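Local coordinates for Lmo1340 protein (Listeria monocytogenes, PDB 4NLM) that is of unknown function but folds as a YqgU-like six-bladed beta propeller and is probably a surface lipoprotein, at residues T235-D247 / S258-V272. Sequence-based numbering, arbitrary orientation. Where two conformers were deposited one is given.
Sequences TIEKNSDEKLLYD and SYNAAREYDELGTFV
The extended side chain of R263 lies alongside the S240-K243 turn, in a hollow formed by K238 over one guanidinium face, D241 O at its edge and L244 beside its CG. With CG anti to the backbone N (chi1 177°), R263 passes L244 at about a right angle, R263 CG to L244 CG 4.1 Å, and brings the guanidinium between two oxygens in its plane. NH2 of R263 meets a lone pair of D241 O at 2.9 Å, while NE and NH1 of R263 both grip OG1 of T270, which also bonds E201. K238 crosses the guanidinium obliquely, its CE 3.6 Å above the plane; its NZ bends on to D241 OD1 in a salt bridge, which probably eases the nearness of the two cations.

L244 and T270 meet tip to tip, L244 CD2 3.7 Å from T270 CG2. Deeper in, I236 CD1 packs against V272 CG1. Y246 sets its CE1 against the small bump of A261 CB (4.0 Å), and V288 of strand 284-289 covers A261 and Y259.

On the other face, L245 CD1 lodges between S258 CB (3.7 Å) and the N260 amide. N260 OD1 receives a nearly straight bond from N239 ND2 (2.8 Å, 167°), arriving from above the carbonyl plane. S258 OG meets D247 OD1 from above the carboxylate plane at 2.6 Å; N255 ND2 bonds D247 OD2. Four backbone bonds, L244 with A261 and Y246 with Y259, tie the antiparallel strands. The arrangement is that of neighbouring antiparallel strands within a blade of the YqgU-like six-bladed beta propeller.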
ATOM      1  N   THR A 235      10.785  -4.742  -9.451  1.00 10.43           N
ATOM      2  CA  THR A 235      11.943  -3.981  -9.046  1.00 10.68           C
ATOM      3  C   THR A 235      11.996  -2.686  -9.842  1.00 10.00           C
ATOM      4  O   THR A 235      11.561  -2.623 -10.988  1.00 11.22           O
ATOM      5  CB  THR A 235      13.274  -4.730  -9.174  1.00 11.76           C
ATOM      6  OG1 THR A 235      13.478  -5.113 -10.517  1.00 12.77           O
ATOM      7  CG2 THR A 235      13.305  -5.977  -8.288  1.00 12.30           C
ATOM      8  N   ILE A 236      12.558  -1.655  -9.223  1.00  9.74           N
ATOM      9  CA  ILE A 236      12.749  -0.347  -9.855  1.00  9.87           C
ATOM     10  C   ILE A 236      14.204   0.037  -9.644  1.00 10.92           C
ATOM     11  O   ILE A 236      14.721  -0.057  -8.529  1.00 11.70           O
ATOM     12  CB  ILE A 236      11.813   0.713  -9.244  1.00 11.42           C
ATOM     13  CG1 ILE A 236      10.346   0.286  -9.347  1.00 11.83           C
ATOM     14  CG2 ILE A 236      11.999   2.066  -9.911  1.00 16.50           C
ATOM     15  CD1 ILE A 236       9.358   1.220  -8.657  1.00 12.93           C
ATOM     16  N   GLU A 237      14.851   0.516 -10.698  1.00 11.93           N
ATOM     17  CA  GLU A 237      16.227   0.919 -10.639  1.00 13.07           C
ATOM     18  C   GLU A 237      16.482   2.023 -11.669  1.00 12.48           C
ATOM     19  O   GLU A 237      15.797   2.111 -12.665  1.00 11.32           O
ATOM     20  CB  GLU A 237      17.170  -0.270 -10.877  1.00 15.22           C
ATOM     21  CG  GLU A 237      17.135  -0.795 -12.299  1.00 15.49           C
ATOM     22  CD  GLU A 237      17.787  -2.154 -12.440  1.00 17.92           C
ATOM     23  OE1 GLU A 237      19.009  -2.221 -12.681  1.00 21.05           O
ATOM     24  OE2 GLU A 237      17.047  -3.150 -12.350  1.00 20.24           O
ATOM     25  N   LYS A 238      17.449   2.890 -11.390  0.50 14.48           N
ATOM     26  CA  LYS A 238      17.841   3.884 -12.371  0.50 14.90           C
ATOM     27  C   LYS A 238      18.433   3.164 -13.556  0.50 14.51           C
ATOM     28  O   LYS A 238      19.010   2.098 -13.414  0.50 16.99           O
ATOM     29  CB  LYS A 238      18.914   4.838 -11.822  0.50 23.56           C
ATOM     30  CG  LYS A 238      18.430   5.825 -10.779  0.50 25.21           C
ATOM     31  CD  LYS A 238      19.558   6.714 -10.269  0.50 25.50           C
ATOM     32  CE  LYS A 238      20.339   7.375 -11.394  0.50 24.66           C
ATOM     33  NZ  LYS A 238      21.439   8.251 -10.887  0.50 28.66           N
ATOM     34  N   ASN A 239      18.252   3.739 -14.728  1.00 13.77           N
ATOM     35  CA  ASN A 239      18.822   3.201 -15.959  1.00 12.87           C
ATOM     36  C   ASN A 239      19.311   4.432 -16.716  1.00 14.61           C
ATOM     37  O   ASN A 239      18.652   4.913 -17.625  1.00 14.63           O
ATOM     38  CB  ASN A 239      17.766   2.437 -16.724  1.00 14.99           C
ATOM     39  CG  ASN A 239      18.287   1.877 -17.995  1.00 17.31           C
ATOM     40  OD1 ASN A 239      19.498   1.812 -18.206  1.00 19.95           O
ATOM     41  ND2 ASN A 239      17.379   1.450 -18.852  1.00 18.45           N
ATOM     42  N   SER A 240      20.489   4.904 -16.332  1.00 14.79           N
ATOM     43  CA  SER A 240      20.982   6.242 -16.666  1.00 14.39           C
ATOM     44  C   SER A 240      20.198   7.259 -15.871  1.00 13.81           C
ATOM     45  O   SER A 240      19.186   6.958 -15.263  1.00 13.66           O
ATOM     46  CB  SER A 240      20.927   6.622 -18.142  1.00 15.16           C
ATOM     47  OG  SER A 240      19.645   7.056 -18.538  1.00 14.76           O
ATOM     48  N   ASP A 241      20.649   8.510 -15.906  1.00 14.22           N
ATOM     49  CA  ASP A 241      19.930   9.561 -15.180  1.00 14.45           C
ATOM     50  C   ASP A 241      18.627   9.925 -15.864  1.00 13.11           C
ATOM     51  O   ASP A 241      17.813  10.658 -15.281  1.00 15.33           O
ATOM     52  CB  ASP A 241      20.804  10.808 -14.986  1.00 20.88           C
ATOM     53  CG  ASP A 241      22.102  10.503 -14.238  1.00 28.59           C
ATOM     54  OD1 ASP A 241      22.057   9.676 -13.301  1.00 29.05           O
ATOM     55  OD2 ASP A 241      23.162  11.060 -14.580  1.00 39.29           O
ATOM     56  N   GLU A 242      18.455   9.508 -17.116  0.60 13.35           N
ATOM     57  CA  GLU A 242      17.285   9.887 -17.911  0.60 13.78           C
ATOM     58  C   GLU A 242      16.088   8.951 -17.784  0.60 12.27           C
ATOM     59  O   GLU A 242      14.990   9.287 -18.205  0.60 11.17           O
ATOM     60  CB  GLU A 242      17.658   9.923 -19.401  0.60 18.40           C
ATOM     61  CG  GLU A 242      18.783  10.878 -19.751  0.60 22.23           C
ATOM     62  CD  GLU A 242      18.449  12.311 -19.409  0.60 27.30           C
ATOM     63  OE1 GLU A 242      17.247  12.635 -19.302  0.60 34.15           O
ATOM     64  OE2 GLU A 242      19.387  13.122 -19.262  0.60 41.97           O
ATOM     65  N   LYS A 243      16.288   7.768 -17.201  0.50 11.10           N
ATOM     66  CA  LYS A 243      15.212   6.775 -17.161  0.50 12.47           C
ATOM     67  C   LYS A 243      15.181   5.940 -15.897  0.50  9.95           C
ATOM     68  O   LYS A 243      16.219   5.702 -15.272  0.50 11.86           O
ATOM     69  CB  LYS A 243      15.364   5.778 -18.327  0.50 12.78           C
ATOM     70  CG  LYS A 243      15.341   6.406 -19.706  0.50 15.55           C
ATOM     71  CD  LYS A 243      15.714   5.410 -20.801  0.50 18.56           C
ATOM     72  CE  LYS A 243      17.151   4.925 -20.648  0.50 19.18           C
ATOM     73  NZ  LYS A 243      17.682   4.185 -21.835  0.50 22.88           N
ATOM     74  N   LEU A 244      13.976   5.503 -15.545  0.50  9.56           N
ATOM     75  CA  LEU A 244      13.806   4.480 -14.514  0.50 11.22           C
ATOM     76  C   LEU A 244      13.367   3.197 -15.177  0.50 12.08           C
ATOM     77  O   LEU A 244      12.524   3.190 -16.081  0.50 12.18           O
ATOM     78  CB  LEU A 244      12.750   4.816 -13.480  0.50 16.19           C
ATOM     79  CG  LEU A 244      13.168   5.738 -12.361  0.50 15.23           C
ATOM     80  CD1 LEU A 244      11.935   6.043 -11.540  0.50 14.78           C
ATOM     81  CD2 LEU A 244      14.262   5.117 -11.515  0.50 12.84           C
ATOM     82  N   LEU A 245      13.936   2.109 -14.697  1.00 11.50           N
ATOM     83  CA  LEU A 245      13.665   0.767 -15.213  1.00 10.99           C
ATOM     84  C   LEU A 245      12.855  -0.080 -14.234  1.00 11.23           C
ATOM     85  O   LEU A 245      13.294  -0.304 -13.097  1.00 12.25           O
ATOM     86  CB  LEU A 245      14.994   0.098 -15.503  1.00 12.81           C
ATOM     87  CG  LEU A 245      14.946  -1.386 -15.901  1.00 14.75           C
ATOM     88  CD1 LEU A 245      14.136  -1.636 -17.153  1.00 16.70           C
ATOM     89  CD2 LEU A 245      16.352  -1.938 -16.059  1.00 18.23           C
ATOM     90  N   TYR A 246      11.669  -0.466 -14.685  1.00 10.29           N
ATOM     91  CA  TYR A 246      10.745  -1.324 -13.955  1.00  9.95           C
ATOM     92  C   TYR A 246      10.870  -2.727 -14.514  1.00  9.49           C
ATOM     93  O   TYR A 246      10.564  -2.951 -15.687  1.00 11.37           O
ATOM     94  CB  TYR A 246       9.307  -0.847 -14.111  1.00  9.33           C
ATOM     95  CG  TYR A 246       8.978   0.500 -13.515  1.00  9.41           C
ATOM     96  CD1 TYR A 246       9.452   1.676 -14.062  1.00 10.30           C
ATOM     97  CD2 TYR A 246       8.108   0.605 -12.464  1.00  9.57           C
ATOM     98  CE1 TYR A 246       9.126   2.918 -13.530  1.00 10.13           C
ATOM     99  CE2 TYR A 246       7.800   1.835 -11.911  1.00  9.38           C
ATOM    100  CZ  TYR A 246       8.291   2.978 -12.446  1.00  9.57           C
ATOM    101  OH  TYR A 246       7.975   4.216 -11.917  1.00 10.15           O
ATOM    102  N   ASP A 247      11.332  -3.681 -13.698  1.00  9.98           N
ATOM    103  CA  ASP A 247      11.445  -5.076 -14.099  1.00 10.55           C
ATOM    104  C   ASP A 247      10.415  -5.923 -13.346  1.00 10.72           C
ATOM    105  O   ASP A 247      10.140  -5.688 -12.166  1.00 11.38           O
ATOM    106  CB  ASP A 247      12.841  -5.640 -13.840  1.00 14.63           C
ATOM    107  CG  ASP A 247      13.849  -5.292 -14.908  1.00 17.53           C
ATOM    108  OD1 ASP A 247      13.487  -4.761 -15.959  1.00 19.93           O
ATOM    109  OD2 ASP A 247      15.038  -5.624 -14.710  1.00 27.64           O
ATOM    110  N   SER A 258      10.419  -5.711 -19.006  1.00 12.58           N
ATOM    111  CA  SER A 258      11.083  -4.481 -18.596  1.00 13.12           C
ATOM    112  C   SER A 258      10.327  -3.286 -19.188  1.00 11.83           C
ATOM    113  O   SER A 258       9.911  -3.316 -20.330  1.00 14.34           O
ATOM    114  CB  SER A 258      12.538  -4.390 -19.097  1.00 15.90           C
ATOM    115  OG  SER A 258      13.400  -5.341 -18.508  1.00 21.30           O
ATOM    116  N   TYR A 259      10.188  -2.236 -18.404  1.00 11.93           N
ATOM    117  CA  TYR A 259       9.552  -1.006 -18.856  1.00 12.29           C
ATOM    118  C   TYR A 259      10.408   0.169 -18.392  1.00 11.03           C
ATOM    119  O   TYR A 259      10.762   0.242 -17.230  1.00 11.34           O
ATOM    120  CB  TYR A 259       8.156  -0.886 -18.247  1.00 12.75           C
ATOM    121  CG  TYR A 259       7.435   0.380 -18.614  1.00 13.81           C
ATOM    122  CD1 TYR A 259       6.831   0.523 -19.847  1.00 15.68           C
ATOM    123  CD2 TYR A 259       7.348   1.454 -17.726  1.00 15.45           C
ATOM    124  CE1 TYR A 259       6.167   1.681 -20.193  1.00 17.17           C
ATOM    125  CE2 TYR A 259       6.677   2.599 -18.085  1.00 15.73           C
ATOM    126  CZ  TYR A 259       6.093   2.712 -19.314  1.00 15.73           C
ATOM    127  OH  TYR A 259       5.430   3.886 -19.649  1.00 19.33           O
ATOM    128  N   ASN A 260      10.793   1.038 -19.313  1.00 11.69           N
ATOM    129  CA  ASN A 260      11.551   2.256 -18.978  1.00 12.04           C
ATOM    130  C   ASN A 260      10.672   3.466 -19.039  1.00 12.10           C
ATOM    131  O   ASN A 260       9.991   3.730 -20.015  1.00 19.80           O
ATOM    132  CB  ASN A 260      12.720   2.442 -19.924  1.00 14.80           C
ATOM    133  CG  ASN A 260      13.866   1.551 -19.579  1.00 17.70           C
ATOM    134  OD1 ASN A 260      14.593   1.804 -18.605  1.00 17.69           O
ATOM    135  ND2 ASN A 260      14.009   0.462 -20.327  1.00 18.53           N
ATOM    136  N   ALA A 261      10.682   4.213 -17.962  1.00 11.19           N
ATOM    137  CA  ALA A 261       9.964   5.466 -17.858  1.00 11.52           C
ATOM    138  C   ALA A 261      10.968   6.605 -17.769  1.00 10.32           C
ATOM    139  O   ALA A 261      12.071   6.427 -17.263  1.00 12.50           O
ATOM    140  CB  ALA A 261       9.136   5.446 -16.586  1.00 14.32           C
ATOM    141  N   ALA A 262      10.575   7.781 -18.235  1.00 10.56           N
ATOM    142  CA  ALA A 262      11.398   8.971 -18.013  1.00 10.79           C
ATOM    143  C   ALA A 262      11.596   9.153 -16.519  1.00 10.84           C
ATOM    144  O   ALA A 262      10.658   8.998 -15.755  1.00 11.23           O
ATOM    145  CB  ALA A 262      10.714  10.180 -18.594  1.00 12.15           C
ATOM    146  N   ARG A 263      12.819   9.534 -16.132  1.00  9.99           N
ATOM    147  CA  ARG A 263      13.163   9.668 -14.715  1.00 10.63           C
ATOM    148  C   ARG A 263      13.099  11.106 -14.215  1.00  9.98           C
ATOM    149  O   ARG A 263      13.747  12.009 -14.775  1.00 11.67           O
ATOM    150  CB  ARG A 263      14.589   9.174 -14.493  1.00 10.92           C
ATOM    151  CG  ARG A 263      15.095   9.334 -13.078  1.00 11.00           C
ATOM    152  CD  ARG A 263      16.467   8.697 -12.885  1.00 11.84           C
ATOM    153  NE  ARG A 263      17.069   9.124 -11.619  1.00 13.64           N
ATOM    154  CZ  ARG A 263      17.778  10.238 -11.451  1.00 13.85           C
ATOM    155  NH1 ARG A 263      18.215  10.540 -10.250  1.00 16.46           N
ATOM    156  NH2 ARG A 263      18.033  11.074 -12.460  1.00 15.43           N
ATOM    157  N   GLU A 264      12.312  11.304 -13.171  1.00 10.19           N
ATOM    158  CA  GLU A 264      12.308  12.569 -12.458  1.00 10.94           C
ATOM    159  C   GLU A 264      13.211  12.457 -11.236  1.00 10.86           C
ATOM    160  O   GLU A 264      13.498  11.351 -10.730  1.00 11.85           O
ATOM    161  CB  GLU A 264      10.916  12.945 -12.014  1.00 12.38           C
ATOM    162  CG  GLU A 264      10.060  13.517 -13.117  1.00 13.90           C
ATOM    163  CD  GLU A 264       8.652  13.861 -12.656  1.00 13.25           C
ATOM    164  OE1 GLU A 264       8.201  13.338 -11.608  1.00 18.56           O
ATOM    165  OE2 GLU A 264       7.991  14.645 -13.374  1.00 16.80           O
ATOM    166  N   TYR A 265      13.626  13.602 -10.751  1.00 11.74           N
ATOM    167  CA  TYR A 265      14.477  13.678  -9.588  1.00 12.28           C
ATOM    168  C   TYR A 265      14.222  14.992  -8.878  1.00 14.56           C
ATOM    169  O   TYR A 265      13.739  15.940  -9.468  1.00 16.09           O
ATOM    170  CB  TYR A 265      15.951  13.492  -9.994  1.00 15.82           C
ATOM    171  CG  TYR A 265      16.399  14.372 -11.116  1.00 17.81           C
ATOM    172  CD1 TYR A 265      16.160  14.008 -12.441  1.00 19.77           C
ATOM    173  CD2 TYR A 265      17.042  15.575 -10.877  1.00 21.20           C
ATOM    174  CE1 TYR A 265      16.563  14.822 -13.484  1.00 27.41           C
ATOM    175  CE2 TYR A 265      17.457  16.384 -11.914  1.00 25.43           C
ATOM    176  CZ  TYR A 265      17.208  16.009 -13.211  1.00 29.03           C
ATOM    177  OH  TYR A 265      17.617  16.837 -14.231  1.00 36.13           O
ATOM    178  N   ASP A 266      14.481  15.003  -7.592  1.00 19.12           N
ATOM    179  CA  ASP A 266      14.280  16.217  -6.833  1.00 24.16           C
ATOM    180  C   ASP A 266      15.623  16.526  -6.211  1.00 27.24           C
ATOM    181  O   ASP A 266      16.651  15.987  -6.653  1.00 26.29           O
ATOM    182  CB  ASP A 266      13.146  16.051  -5.801  1.00 27.72           C
ATOM    183  CG  ASP A 266      13.326  14.824  -4.906  1.00 33.50           C
ATOM    184  OD1 ASP A 266      14.484  14.487  -4.574  1.00 25.32           O
ATOM    185  OD2 ASP A 266      12.302  14.204  -4.528  1.00 39.14           O
ATOM    186  N   GLU A 267      15.612  17.380  -5.192  1.00 30.40           N
ATOM    187  CA  GLU A 267      16.844  17.796  -4.534  1.00 34.31           C
ATOM    188  C   GLU A 267      17.557  16.669  -3.799  1.00 30.87           C
ATOM    189  O   GLU A 267      18.753  16.745  -3.599  1.00 34.55           O
ATOM    190  CB  GLU A 267      16.580  18.992  -3.590  1.00 34.86           C
ATOM    191  CG  GLU A 267      16.202  20.260  -4.361  1.00 44.34           C
ATOM    192  CD  GLU A 267      15.538  21.328  -3.512  1.00 52.98           C
ATOM    193  OE1 GLU A 267      15.646  22.518  -3.876  1.00 76.16           O
ATOM    194  OE2 GLU A 267      14.903  20.987  -2.493  1.00 74.91           O
ATOM    195  N   LEU A 268      16.841  15.595  -3.478  1.00 25.62           N
ATOM    196  CA  LEU A 268      17.395  14.490  -2.712  1.00 25.58           C
ATOM    197  C   LEU A 268      17.783  13.248  -3.509  1.00 23.52           C
ATOM    198  O   LEU A 268      18.482  12.387  -2.982  1.00 28.72           O
ATOM    199  CB  LEU A 268      16.407  14.110  -1.604  1.00 25.04           C
ATOM    200  CG  LEU A 268      16.004  15.266  -0.667  1.00 27.08           C
ATOM    201  CD1 LEU A 268      15.071  14.777   0.438  1.00 30.89           C
ATOM    202  CD2 LEU A 268      17.215  15.939  -0.032  1.00 28.52           C
ATOM    203  N   GLY A 269      17.377  13.171  -4.774  1.00 19.81           N
ATOM    204  CA  GLY A 269      17.644  11.988  -5.600  1.00 21.97           C
ATOM    205  C   GLY A 269      16.473  11.630  -6.508  1.00 15.78           C
ATOM    206  O   GLY A 269      15.623  12.466  -6.799  1.00 16.71           O
ATOM    207  N   THR A 270      16.424  10.375  -6.951  1.00 15.07           N
ATOM    208  CA  THR A 270      15.375   9.927  -7.836  1.00 14.20           C
ATOM    209  C   THR A 270      14.003  10.080  -7.201  1.00 12.83           C
ATOM    210  O   THR A 270      13.823   9.819  -6.020  1.00 16.09           O
ATOM    211  CB  THR A 270      15.593   8.442  -8.207  1.00 14.39           C
ATOM    212  OG1 THR A 270      16.845   8.289  -8.889  1.00 16.58           O
ATOM    213  CG2 THR A 270      14.487   7.941  -9.101  1.00 15.12           C
ATOM    214  N   PHE A 271      13.026  10.494  -8.010  1.00 13.61           N
ATOM    215  CA  PHE A 271      11.643  10.595  -7.577  1.00 13.79           C
ATOM    216  C   PHE A 271      10.870   9.446  -8.228  1.00 14.43           C
ATOM    217  O   PHE A 271      10.958   9.252  -9.430  1.00 21.20           O
ATOM    218  CB  PHE A 271      11.022  11.928  -8.014  1.00 18.35           C
ATOM    219  CG  PHE A 271       9.589  12.059  -7.610  1.00 18.54           C
ATOM    220  CD1 PHE A 271       9.251  12.342  -6.298  1.00 21.41           C
ATOM    221  CD2 PHE A 271       8.581  11.837  -8.516  1.00 18.20           C
ATOM    222  CE1 PHE A 271       7.937  12.442  -5.909  1.00 25.88           C
ATOM    223  CE2 PHE A 271       7.262  11.943  -8.137  1.00 19.79           C
ATOM    224  CZ  PHE A 271       6.935  12.238  -6.830  1.00 21.31           C
ATOM    225  N   VAL A 272      10.117   8.668  -7.452  1.00 11.46           N
ATOM    226  CA  VAL A 272       9.365   7.543  -8.009  1.00 10.23           C
ATOM    227  C   VAL A 272       7.884   7.887  -7.941  1.00 10.10           C
ATOM    228  O   VAL A 272       7.327   8.078  -6.862  1.00 11.52           O
ATOM    229  CB  VAL A 272       9.643   6.261  -7.244  1.00 11.92           C
ATOM    230  CG1 VAL A 272       8.869   5.109  -7.868  1.00 12.23           C
ATOM    231  CG2 VAL A 272      11.133   5.950  -7.264  1.00 14.15           C
TER